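Local coordinates for CRISPR-associated endoribonuclease Cas6 1 (Methanocaldococcus jannaschii DSM 2661, PDB 5YI6), which probably cuts the long transcript of a CRISPR array within its repeats, as an RNA-binding endoribonuclease, to yield the crRNAs of antiviral defence, at residues N126-I131 with M207-W212; L9-D14 with V109-R114; N22-L27 with K192-K197. One frame throughout, in Å; residues are numbered along the deposited sequence.

Interaction 1 (N126-I131 with M207-W212); sequences NILKTI and MVFKVW
Leu128 lies over one face of the Phe209 ring, with its CB 4.1 Å from the ring centroid and 18° off the normal, a CH-pi contact displaced toward the rim. The ring is brought beneath Leu128 because CG of Phe209 stands between its own backbone N and carbonyl carbon (chi1 57°), which folds it back toward the partner strand. Further along, Leu128 CD1 reaches the ring at CE1 and also meets Val211 CG2, both at 3.9 Å, and the two side chains Leu128 and Val211 cross at about a right angle. This is the enclosed side, where all three residues are buried: Phe226 meets the Phe209 ring edge-to-face, while Tyr222 and Ile218 of helix 215-224 cover Leu128 and Val211.

Underneath runs an antiparallel pairing of strands 127-130 and 201-213, inner neighbours in the four-stranded sheet of the C-terminal half, a RAMP-type domain of the ferredoxin-like class. Leu128 and Phe209 form its hydrogen-bonded pair; Leu128 N to Phe209 O is 2.8 Å and almost straight at 177°, and Phe209 N returns a bond to Leu128 O. The pairing is prolonged at each end, by Val211 N to Asn126 O and by Thr130 N to Met207 O. Thr130 adds a side-chain grip, since its OG1 accepts from Met207 N at 2.9 Å, while its CG2 rests on Met207 CG.

The opposite face of the sheet is more exposed, though its aliphatic roots still touch closely. Ile127 CG2 meets Val208 CG1 at 3.6 Å, Val208 CG2 touches Lys129 CB, and Ile127 CG1 lies against Lys210 CG. Beyond these roots the two lysines depart: Lys129 runs out extended to an exposed end, and Lys210 bends away to a salt bridge with Glu185 on strand 182-195.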
loop_
_atom_site.group_PDB
_atom_site.type_symbol
_atom_site.label_atom_id
_atom_site.label_comp_id
_atom_site.label_asym_id
_atom_site.label_seq_id
_atom_site.Cartn_x
_atom_site.Cartn_y
_atom_site.Cartn_z
ATOM N N ASN A 126 18.536 0.601 -0.905
ATOM C CA ASN A 126 19.297 1.636 -0.231
ATOM C C ASN A 126 18.329 2.655 0.352
ATOM O O ASN A 126 18.132 2.693 1.563
ATOM C CB ASN A 126 20.306 2.262 -1.200
ATOM C CG ASN A 126 21.036 3.439 -0.600
ATOM O OD1 ASN A 126 21.267 3.499 0.606
ATOM N ND2 ASN A 126 21.395 4.401 -1.449
ATOM N N ILE A 127 17.704 3.486 -0.478
ATOM C CA ILE A 127 16.732 4.462 0.009
ATOM C C ILE A 127 15.328 4.056 -0.434
ATOM O O ILE A 127 15.098 3.739 -1.606
ATOM C CB ILE A 127 17.058 5.881 -0.476
ATOM C CG1 ILE A 127 18.455 6.250 -0.004
ATOM C CG2 ILE A 127 16.023 6.851 0.089
ATOM C CD1 ILE A 127 18.922 7.614 -0.469
ATOM N N LEU A 128 14.393 4.076 0.502
ATOM C CA LEU A 128 13.003 3.758 0.227
ATOM C C LEU A 128 12.148 4.967 0.581
ATOM O O LEU A 128 12.441 5.693 1.536
ATOM C CB LEU A 128 12.549 2.540 1.052
ATOM C CG LEU A 128 13.327 1.242 0.784
ATOM C CD1 LEU A 128 12.921 0.159 1.791
ATOM C CD2 LEU A 128 13.120 0.774 -0.651
ATOM N N LYS A 129 11.055 5.159 -0.152
ATOM C CA LYS A 129 10.110 6.189 0.253
ATOM C C LYS A 129 8.706 5.626 0.135
ATOM O O LYS A 129 8.435 4.779 -0.708
ATOM C CB LYS A 129 10.253 7.459 -0.581
ATOM C CG LYS A 129 9.660 7.329 -1.924
ATOM C CD LYS A 129 9.680 8.691 -2.679
ATOM C CE LYS A 129 8.975 8.557 -4.030
ATOM N NZ LYS A 129 9.013 9.807 -4.871
ATOM N N THR A 130 7.820 6.092 1.002
ATOM C CA THR A 130 6.440 5.602 0.984
ATOM C C THR A 130 5.709 6.157 -0.241
ATOM O O THR A 130 5.844 7.348 -0.582
ATOM C CB THR A 130 5.718 6.016 2.275
ATOM O OG1 THR A 130 5.804 7.448 2.454
ATOM C CG2 THR A 130 6.335 5.290 3.531
ATOM N N ILE A 131 4.974 5.280 -0.926
ATOM C CA ILE A 131 3.942 5.684 -1.877
ATOM C C ILE A 131 2.539 5.405 -1.349
ATOM O O ILE A 131 1.555 5.859 -1.956
ATOM C CB ILE A 131 4.166 5.051 -3.270
ATOM C CG1 ILE A 131 4.270 3.492 -3.182
ATOM C CG2 ILE A 131 5.469 5.601 -3.855
ATOM C CD1 ILE A 131 4.384 2.815 -4.631
ATOM N N MET A 207 7.198 8.864 4.576
ATOM C CA MET A 207 8.589 8.943 5.014
ATOM C C MET A 207 9.556 8.413 3.972
ATOM O O MET A 207 9.199 7.659 3.055
ATOM C CB MET A 207 8.802 8.222 6.354
ATOM C CG MET A 207 8.403 6.794 6.352
ATOM S SD MET A 207 8.367 6.141 8.065
ATOM C CE MET A 207 10.073 6.028 8.395
ATOM N N VAL A 208 10.796 8.874 4.126
ATOM C CA VAL A 208 11.943 8.462 3.337
ATOM C C VAL A 208 12.971 7.913 4.315
ATOM O O VAL A 208 13.274 8.568 5.332
ATOM C CB VAL A 208 12.543 9.637 2.543
ATOM C CG1 VAL A 208 13.686 9.134 1.687
ATOM C CG2 VAL A 208 11.474 10.304 1.689
ATOM N N PHE A 209 13.521 6.734 3.997
ATOM C CA PHE A 209 14.424 6.082 4.945
ATOM C C PHE A 209 15.434 5.214 4.218
ATOM O O PHE A 209 15.159 4.677 3.149
ATOM C CB PHE A 209 13.668 5.255 6.025
ATOM C CG PHE A 209 12.735 4.161 5.499
ATOM C CD1 PHE A 209 13.061 2.818 5.668
ATOM C CD2 PHE A 209 11.496 4.477 4.942
ATOM C CE1 PHE A 209 12.183 1.796 5.235
ATOM C CE2 PHE A 209 10.626 3.473 4.491
ATOM C CZ PHE A 209 10.968 2.124 4.649
ATOM N N LYS A 210 16.626 5.114 4.799
ATOM C CA LYS A 210 17.666 4.214 4.330
ATOM C C LYS A 210 17.513 2.884 5.049
ATOM O O LYS A 210 17.154 2.866 6.222
ATOM C CB LYS A 210 19.043 4.791 4.653
ATOM C CG LYS A 210 19.481 5.903 3.742
ATOM C CD LYS A 210 20.940 6.246 3.975
ATOM C CE LYS A 210 21.098 7.139 5.202
ATOM N NZ LYS A 210 21.247 6.402 6.496
ATOM N N VAL A 211 17.813 1.785 4.361
ATOM C CA VAL A 211 17.732 0.459 4.973
ATOM C C VAL A 211 19.021 -0.304 4.750
ATOM O O VAL A 211 19.727 -0.113 3.753
ATOM C CB VAL A 211 16.566 -0.410 4.446
ATOM C CG1 VAL A 211 15.256 0.102 4.924
ATOM C CG2 VAL A 211 16.616 -0.508 2.872
ATOM N N TRP A 212 19.304 -1.218 5.673
ATOM C CA TRP A 212 20.402 -2.144 5.486
ATOM C C TRP A 212 20.078 -3.401 6.304
ATOM O O TRP A 212 19.171 -3.405 7.145
ATOM C CB TRP A 212 21.750 -1.489 5.873
ATOM C CG TRP A 212 21.876 -1.037 7.319
ATOM C CD1 TRP A 212 22.435 -1.752 8.348
ATOM C CD2 TRP A 212 21.476 0.211 7.879
ATOM N NE1 TRP A 212 22.403 -1.034 9.496
ATOM C CE2 TRP A 212 21.818 0.179 9.245
ATOM C CE3 TRP A 212 20.852 1.360 7.361
ATOM C CZ2 TRP A 212 21.577 1.237 10.095
ATOM C CZ3 TRP A 212 20.605 2.410 8.207
ATOM C CH2 TRP A 212 20.961 2.341 9.569
#

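Interaction 2 (L9-D14 with V109-R114); sequences LELQTD and VEFFVR
Leu11 and Phe111 meet on the buried face of two antiparallel strands, and Leu11 can be followed outward atom by atom. Its CB sits 3.6 Å from Phe111 CD1. From there CG turns to the side of the backbone N (chi1 -55°), and the two methyls part: CD1 passes over the Phe111 ring, 4.2 Å from the centroid and 14° off the normal, whereas CD2 meets Val113 CG2 at 3.8 Å. Leu11 and Val113, a non-hydrogen-bonded pair, lie alongside each other, pointing the same way. The opposite face of the Phe111 ring is taken by Val109 CG1, so the ring is held between two aliphatic groups.

Gln12 and Phe112 make the hydrogen-bonded pair, with Phe112 N to Gln12 O at 2.7 Å and the longer, more bent Gln12 N to Phe112 O (144°). Past this pair, Thr13 OG1 donates to Glu110 O at 2.7 Å, approaching from above the carbonyl plane. On the outer face the guanidinium of Arg114 lies over Phe112 CB, and Arg114 NE comes within 3.7 Å of Gln12 CB. The Gln12 amide turns elsewhere: NE2 donates to Thr13 O and to Asp76 O.

These strands, 5-12 and 109-118, are neighbours in the five-stranded antiparallel sheet of the N-terminal RAMP-type, ferredoxin-like domain of Cas6, where 5-12 is the central strand. Strand 78-85 pairs with the other edge of 5-12, strand 103-106 flanks 109-118, and Ile19 of strand 17-20 packs on Val109 and Phe111.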
loop_
_atom_site.group_PDB
_atom_site.type_symbol
_atom_site.label_atom_id
_atom_site.label_comp_id
_atom_site.label_asym_id
_atom_site.label_seq_id
_atom_site.Cartn_x
_atom_site.Cartn_y
_atom_site.Cartn_z
ATOM N N LEU A 9 -0.722 -0.553 -12.330
ATOM C CA LEU A 9 -1.936 -0.478 -13.119
ATOM C C LEU A 9 -1.996 0.894 -13.744
ATOM O O LEU A 9 -1.995 1.898 -13.017
ATOM C CB LEU A 9 -3.219 -0.654 -12.315
ATOM C CG LEU A 9 -3.847 -1.941 -11.897
ATOM C CD1 LEU A 9 -5.254 -1.575 -11.342
ATOM C CD2 LEU A 9 -3.914 -2.836 -13.134
ATOM N N GLU A 10 -2.085 0.925 -15.076
ATOM C CA GLU A 10 -2.184 2.178 -15.811
ATOM C C GLU A 10 -3.656 2.507 -15.984
ATOM O O GLU A 10 -4.382 1.761 -16.652
ATOM C CB GLU A 10 -1.484 2.023 -17.173
ATOM C CG GLU A 10 -0.047 1.514 -16.992
ATOM C CD GLU A 10 0.749 1.416 -18.304
ATOM O OE1 GLU A 10 0.190 1.678 -19.383
ATOM O OE2 GLU A 10 1.932 1.059 -18.232
ATOM N N LEU A 11 -4.098 3.606 -15.382
ATOM C CA LEU A 11 -5.493 3.992 -15.358
ATOM C C LEU A 11 -5.696 5.231 -16.220
ATOM O O LEU A 11 -4.796 6.068 -16.335
ATOM C CB LEU A 11 -5.961 4.294 -13.923
ATOM C CG LEU A 11 -5.723 3.175 -12.898
ATOM C CD1 LEU A 11 -6.088 3.649 -11.472
ATOM C CD2 LEU A 11 -6.575 1.984 -13.268
ATOM N N GLN A 12 -6.908 5.379 -16.754
ATOM C CA GLN A 12 -7.203 6.534 -17.613
ATOM C C GLN A 12 -8.598 7.031 -17.292
ATOM O O GLN A 12 -9.557 6.249 -17.355
ATOM C CB GLN A 12 -7.104 6.137 -19.099
ATOM C CG GLN A 12 -7.501 7.255 -20.070
ATOM C CD GLN A 12 -6.354 8.189 -20.338
ATOM O OE1 GLN A 12 -5.379 7.795 -20.965
ATOM N NE2 GLN A 12 -6.462 9.438 -19.884
ATOM N N THR A 13 -8.712 8.308 -16.934
ATOM C CA THR A 13 -10.011 8.964 -16.770
ATOM C C THR A 13 -10.032 10.199 -17.684
ATOM O O THR A 13 -9.169 10.357 -18.545
ATOM C CB THR A 13 -10.271 9.314 -15.307
ATOM O OG1 THR A 13 -11.621 9.780 -15.162
ATOM C CG2 THR A 13 -9.297 10.392 -14.793
ATOM N N ASP A 14 -11.035 11.059 -17.522
ATOM C CA ASP A 14 -11.102 12.245 -18.391
ATOM C C ASP A 14 -9.933 13.195 -18.161
ATOM O O ASP A 14 -9.463 13.372 -17.039
ATOM C CB ASP A 14 -12.402 13.004 -18.169
ATOM C CG ASP A 14 -13.606 12.180 -18.542
ATOM O OD1 ASP A 14 -13.523 11.410 -19.522
ATOM O OD2 ASP A 14 -14.619 12.281 -17.839
ATOM N N VAL A 109 -14.659 9.414 -9.394
ATOM C CA VAL A 109 -13.811 9.367 -10.584
ATOM C C VAL A 109 -13.863 7.969 -11.164
ATOM O O VAL A 109 -13.583 6.996 -10.463
ATOM C CB VAL A 109 -12.354 9.756 -10.265
ATOM C CG1 VAL A 109 -11.500 9.588 -11.528
ATOM C CG2 VAL A 109 -12.274 11.185 -9.646
ATOM N N GLU A 110 -14.178 7.866 -12.445
ATOM C CA GLU A 110 -14.213 6.602 -13.160
ATOM C C GLU A 110 -12.953 6.439 -14.011
ATOM O O GLU A 110 -12.662 7.288 -14.864
ATOM C CB GLU A 110 -15.453 6.553 -14.056
ATOM C CG GLU A 110 -15.675 5.226 -14.709
ATOM C CD GLU A 110 -16.286 4.240 -13.736
ATOM O OE1 GLU A 110 -16.966 4.694 -12.784
ATOM O OE2 GLU A 110 -16.063 3.023 -13.904
ATOM N N PHE A 111 -12.214 5.348 -13.801
ATOM C CA PHE A 111 -11.028 5.020 -14.587
ATOM C C PHE A 111 -11.281 3.836 -15.507
ATOM O O PHE A 111 -11.966 2.877 -15.135
ATOM C CB PHE A 111 -9.844 4.646 -13.671
ATOM C CG PHE A 111 -9.398 5.739 -12.791
ATOM C CD1 PHE A 111 -8.525 6.713 -13.265
ATOM C CD2 PHE A 111 -9.787 5.769 -11.451
ATOM C CE1 PHE A 111 -8.079 7.732 -12.443
ATOM C CE2 PHE A 111 -9.351 6.785 -10.616
ATOM C CZ PHE A 111 -8.484 7.771 -11.093
ATOM N N PHE A 112 -10.675 3.874 -16.686
ATOM C CA PHE A 112 -10.446 2.671 -17.463
ATOM C C PHE A 112 -9.136 2.044 -17.017
ATOM O O PHE A 112 -8.148 2.748 -16.804
ATOM C CB PHE A 112 -10.362 2.986 -18.959
ATOM C CG PHE A 112 -11.653 3.471 -19.551
ATOM C CD1 PHE A 112 -12.602 2.570 -20.007
ATOM C CD2 PHE A 112 -11.921 4.828 -19.656
ATOM C CE1 PHE A 112 -13.799 3.015 -20.562
ATOM C CE2 PHE A 112 -13.117 5.273 -20.201
ATOM C CZ PHE A 112 -14.053 4.362 -20.656
ATOM N N VAL A 113 -9.134 0.722 -16.856
ATOM C CA VAL A 113 -7.927 -0.039 -16.521
ATOM C C VAL A 113 -7.305 -0.492 -17.840
ATOM O O VAL A 113 -7.783 -1.435 -18.456
ATOM C CB VAL A 113 -8.243 -1.241 -15.617
ATOM C CG1 VAL A 113 -6.922 -1.977 -15.257
ATOM C CG2 VAL A 113 -9.003 -0.783 -14.355
ATOM N N ARG A 114 -6.211 0.164 -18.254
ATOM C CA ARG A 114 -5.656 -0.017 -19.595
ATOM C C ARG A 114 -4.713 -1.216 -19.689
ATOM O O ARG A 114 -4.815 -2.010 -20.620
ATOM C CB ARG A 114 -4.915 1.257 -20.018
ATOM C CG ARG A 114 -5.856 2.472 -20.158
ATOM C CD ARG A 114 -6.940 2.215 -21.204
ATOM N NE ARG A 114 -7.631 3.453 -21.587
ATOM C CZ ARG A 114 -8.822 3.501 -22.180
ATOM N NH1 ARG A 114 -9.468 2.370 -22.474
ATOM N NH2 ARG A 114 -9.371 4.681 -22.473
HETATM O O HOH W 1 -14.819 10.147 -14.070
#

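Interaction 3 (N22-L27 with K192-K197); sequences NHQYYL and KRMRIK
The guanidinium of Arg195 lies flat on the ring of Tyr25, their planes only 6° apart and their centres 4.1 Å apart. The overlap is offset: CZ of Arg195 stands 33° off the normal through the ring centroid, giving an off-centre cation-pi contact, while the methylene CD is almost directly above it, 3.7 Å from the centroid and 5° off the normal. Arg195 spans the ring because its chain is fully extended from CG to NE. Its NE also makes a long bond to Lys197 O, which lies in the guanidinium plane, and NH2 makes a weak one to Asn198 O; both probably help hold its rotation.

Tyr26 is turned quite differently, its ring nearly perpendicular to the guanidinium. Its OH stays 3.7 Å from Arg195 NH1, and two waters lie between these atoms; one accepts from Arg195 NH1 at 2.9 Å, and the other is held by NH1 only weakly. One face of the Tyr26 ring receives Tyr25 CD2 over its centre.

On the inner side Met194, bent at chi2 and chi3, brings its CE within 3.6 Å of both Gln24 CB and CG, the two side chains crossing at about a right angle. Two further waters lie between Gln24 OE1 and Arg195 O, and Gln24 NE2 is held by Met232 O.

The contact thus bridges the two halves of the protein, joining the first turn of helix 23-35 to the end of strand 182-195, an outermost strand of the C-terminal sheet, where Ile196 and Lys197 form a classic beta bulge. Strand 201-213 flanks that strand, and Val106 of strand 103-106 backs Tyr26.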
loop_
_atom_site.group_PDB
_atom_site.type_symbol
_atom_site.label_atom_id
_atom_site.label_comp_id
_atom_site.label_asym_id
_atom_site.label_seq_id
_atom_site.Cartn_x
_atom_site.Cartn_y
_atom_site.Cartn_z
ATOM N N ASN A 22 -8.324 13.349 -0.292
ATOM C CA ASN A 22 -8.794 12.325 0.627
ATOM C C ASN A 22 -9.193 11.045 -0.093
ATOM O O ASN A 22 -9.970 10.254 0.453
ATOM C CB ASN A 22 -9.950 12.868 1.475
ATOM C CG ASN A 22 -11.235 13.067 0.676
ATOM O OD1 ASN A 22 -11.251 12.966 -0.547
ATOM N ND2 ASN A 22 -12.323 13.348 1.379
ATOM N N HIS A 23 -8.644 10.796 -1.296
ATOM C CA HIS A 23 -9.136 9.657 -2.063
ATOM C C HIS A 23 -8.769 8.300 -1.465
ATOM O O HIS A 23 -9.364 7.310 -1.881
ATOM C CB HIS A 23 -8.616 9.682 -3.513
ATOM C CG HIS A 23 -7.175 9.319 -3.649
ATOM N ND1 HIS A 23 -6.165 10.262 -3.620
ATOM C CD2 HIS A 23 -6.569 8.123 -3.855
ATOM C CE1 HIS A 23 -4.998 9.655 -3.767
ATOM N NE2 HIS A 23 -5.215 8.356 -3.903
ATOM N N GLN A 24 -7.754 8.208 -0.596
ATOM C CA GLN A 24 -7.263 6.870 -0.227
ATOM C C GLN A 24 -8.384 6.007 0.343
ATOM O O GLN A 24 -8.474 4.815 0.042
ATOM C CB GLN A 24 -6.110 6.966 0.775
ATOM C CG GLN A 24 -5.270 5.643 0.930
ATOM C CD GLN A 24 -5.952 4.559 1.727
ATOM O OE1 GLN A 24 -6.760 4.841 2.640
ATOM N NE2 GLN A 24 -5.623 3.287 1.405
ATOM N N TYR A 25 -9.233 6.589 1.194
ATOM C CA TYR A 25 -10.319 5.823 1.816
ATOM C C TYR A 25 -11.249 5.201 0.767
ATOM O O TYR A 25 -11.652 4.013 0.873
ATOM C CB TYR A 25 -11.072 6.758 2.751
ATOM C CG TYR A 25 -12.301 6.176 3.398
ATOM C CD1 TYR A 25 -12.184 5.297 4.457
ATOM C CD2 TYR A 25 -13.575 6.537 2.968
ATOM C CE1 TYR A 25 -13.305 4.773 5.072
ATOM C CE2 TYR A 25 -14.705 6.027 3.585
ATOM C CZ TYR A 25 -14.558 5.136 4.634
ATOM O OH TYR A 25 -15.660 4.609 5.281
ATOM N N TYR A 26 -11.584 5.981 -0.273
ATOM C CA TYR A 26 -12.451 5.489 -1.350
ATOM C C TYR A 26 -11.738 4.506 -2.254
ATOM O O TYR A 26 -12.364 3.562 -2.769
ATOM C CB TYR A 26 -12.979 6.676 -2.166
ATOM C CG TYR A 26 -13.671 7.622 -1.233
ATOM C CD1 TYR A 26 -14.964 7.365 -0.811
ATOM C CD2 TYR A 26 -13.022 8.752 -0.734
ATOM C CE1 TYR A 26 -15.608 8.211 0.076
ATOM C CE2 TYR A 26 -13.667 9.614 0.160
ATOM C CZ TYR A 26 -14.958 9.329 0.551
ATOM O OH TYR A 26 -15.606 10.159 1.431
ATOM N N LEU A 27 -10.436 4.711 -2.459
ATOM C CA LEU A 27 -9.639 3.755 -3.212
ATOM C C LEU A 27 -9.625 2.403 -2.505
ATOM O O LEU A 27 -9.857 1.358 -3.121
ATOM C CB LEU A 27 -8.207 4.311 -3.359
ATOM C CG LEU A 27 -7.156 3.337 -3.895
ATOM C CD1 LEU A 27 -7.476 2.900 -5.376
ATOM C CD2 LEU A 27 -5.754 3.981 -3.829
ATOM N N LYS A 192 0.464 12.189 8.321
ATOM C CA LYS A 192 -0.672 12.337 7.420
ATOM C C LYS A 192 -1.921 11.805 8.101
ATOM O O LYS A 192 -1.908 10.691 8.630
ATOM C CB LYS A 192 -0.455 11.576 6.107
ATOM C CG LYS A 192 0.703 12.101 5.314
ATOM C CD LYS A 192 0.323 13.470 4.750
ATOM C CE LYS A 192 1.461 14.108 3.963
ATOM N NZ LYS A 192 0.990 15.357 3.297
ATOM N N ARG A 193 -3.013 12.569 8.055
ATOM C CA ARG A 193 -4.263 12.126 8.663
ATOM C C ARG A 193 -5.070 11.325 7.648
ATOM O O ARG A 193 -5.333 11.806 6.538
ATOM C CB ARG A 193 -5.052 13.331 9.180
ATOM C CG ARG A 193 -6.347 12.967 9.889
ATOM C CD ARG A 193 -6.997 14.209 10.497
ATOM N NE ARG A 193 -8.331 13.947 11.042
ATOM C CZ ARG A 193 -9.460 14.141 10.366
ATOM N NH1 ARG A 193 -9.416 14.604 9.120
ATOM N NH2 ARG A 193 -10.632 13.889 10.939
ATOM N N MET A 194 -5.411 10.078 7.995
ATOM C CA MET A 194 -5.994 9.151 7.028
ATOM C C MET A 194 -7.233 8.538 7.642
ATOM O O MET A 194 -7.169 8.017 8.760
ATOM C CB MET A 194 -5.017 8.018 6.624
ATOM C CG MET A 194 -3.613 8.486 6.203
ATOM S SD MET A 194 -3.657 9.229 4.567
ATOM C CE MET A 194 -3.939 7.839 3.462
ATOM N N ARG A 195 -8.351 8.607 6.920
ATOM C CA ARG A 195 -9.563 7.932 7.355
ATOM C C ARG A 195 -9.436 6.423 7.163
ATOM O O ARG A 195 -9.012 5.959 6.101
ATOM C CB ARG A 195 -10.755 8.461 6.561
ATOM C CG ARG A 195 -12.096 7.990 7.042
ATOM C CD ARG A 195 -13.199 8.669 6.228
ATOM N NE ARG A 195 -14.505 8.170 6.628
ATOM C CZ ARG A 195 -15.647 8.494 6.031
ATOM N NH1 ARG A 195 -15.645 9.320 4.990
ATOM N NH2 ARG A 195 -16.791 7.989 6.478
ATOM N N ILE A 196 -9.803 5.642 8.182
ATOM C CA ILE A 196 -9.712 4.185 8.082
ATOM C C ILE A 196 -11.031 3.492 8.343
ATOM O O ILE A 196 -11.158 2.304 8.023
ATOM C CB ILE A 196 -8.615 3.598 8.979
ATOM C CG1 ILE A 196 -8.726 4.152 10.406
ATOM C CG2 ILE A 196 -7.252 3.891 8.380
ATOM C CD1 ILE A 196 -7.661 3.602 11.346
ATOM N N LYS A 197 -12.016 4.183 8.883
ATOM C CA LYS A 197 -13.333 3.626 9.152
ATOM C C LYS A 197 -14.298 4.786 9.032
ATOM O O LYS A 197 -13.883 5.940 8.910
ATOM C CB LYS A 197 -13.428 2.940 10.526
ATOM C CG LYS A 197 -12.741 1.582 10.563
ATOM C CD LYS A 197 -13.256 0.672 9.440
ATOM C CE LYS A 197 -12.681 -0.744 9.528
ATOM N NZ LYS A 197 -12.980 -1.547 8.303
HETATM O O HOH W 2 -7.364 6.927 4.147
HETATM O O HOH W 3 -8.451 3.693 4.460
HETATM O O HOH W 4 -13.535 10.876 3.667
HETATM O O HOH W 5 -18.167 9.357 2.722
#

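Interactions 1 and 2 each pair antiparallel strands, in the C-terminal and N-terminal sheets respectively, and each sets a buried aromatic face against a more open one. Interaction 3 joins the two halves at the surface. It has no direct hydrogen bond between its segments and relies on a flat arginine-tyrosine stack, one methionine contact and bridging waters, burying 302 Å² against just over 500 Å² in each of the others. Interactions 1 and 3 reach the same sheet through neighbouring strands 201-213 and 182-195, yet their centres are 22 Å apart. Only interaction 3 lies near the predicted catalytic residues: the Lys197 side chain is about 8 Å from that of Tyr32.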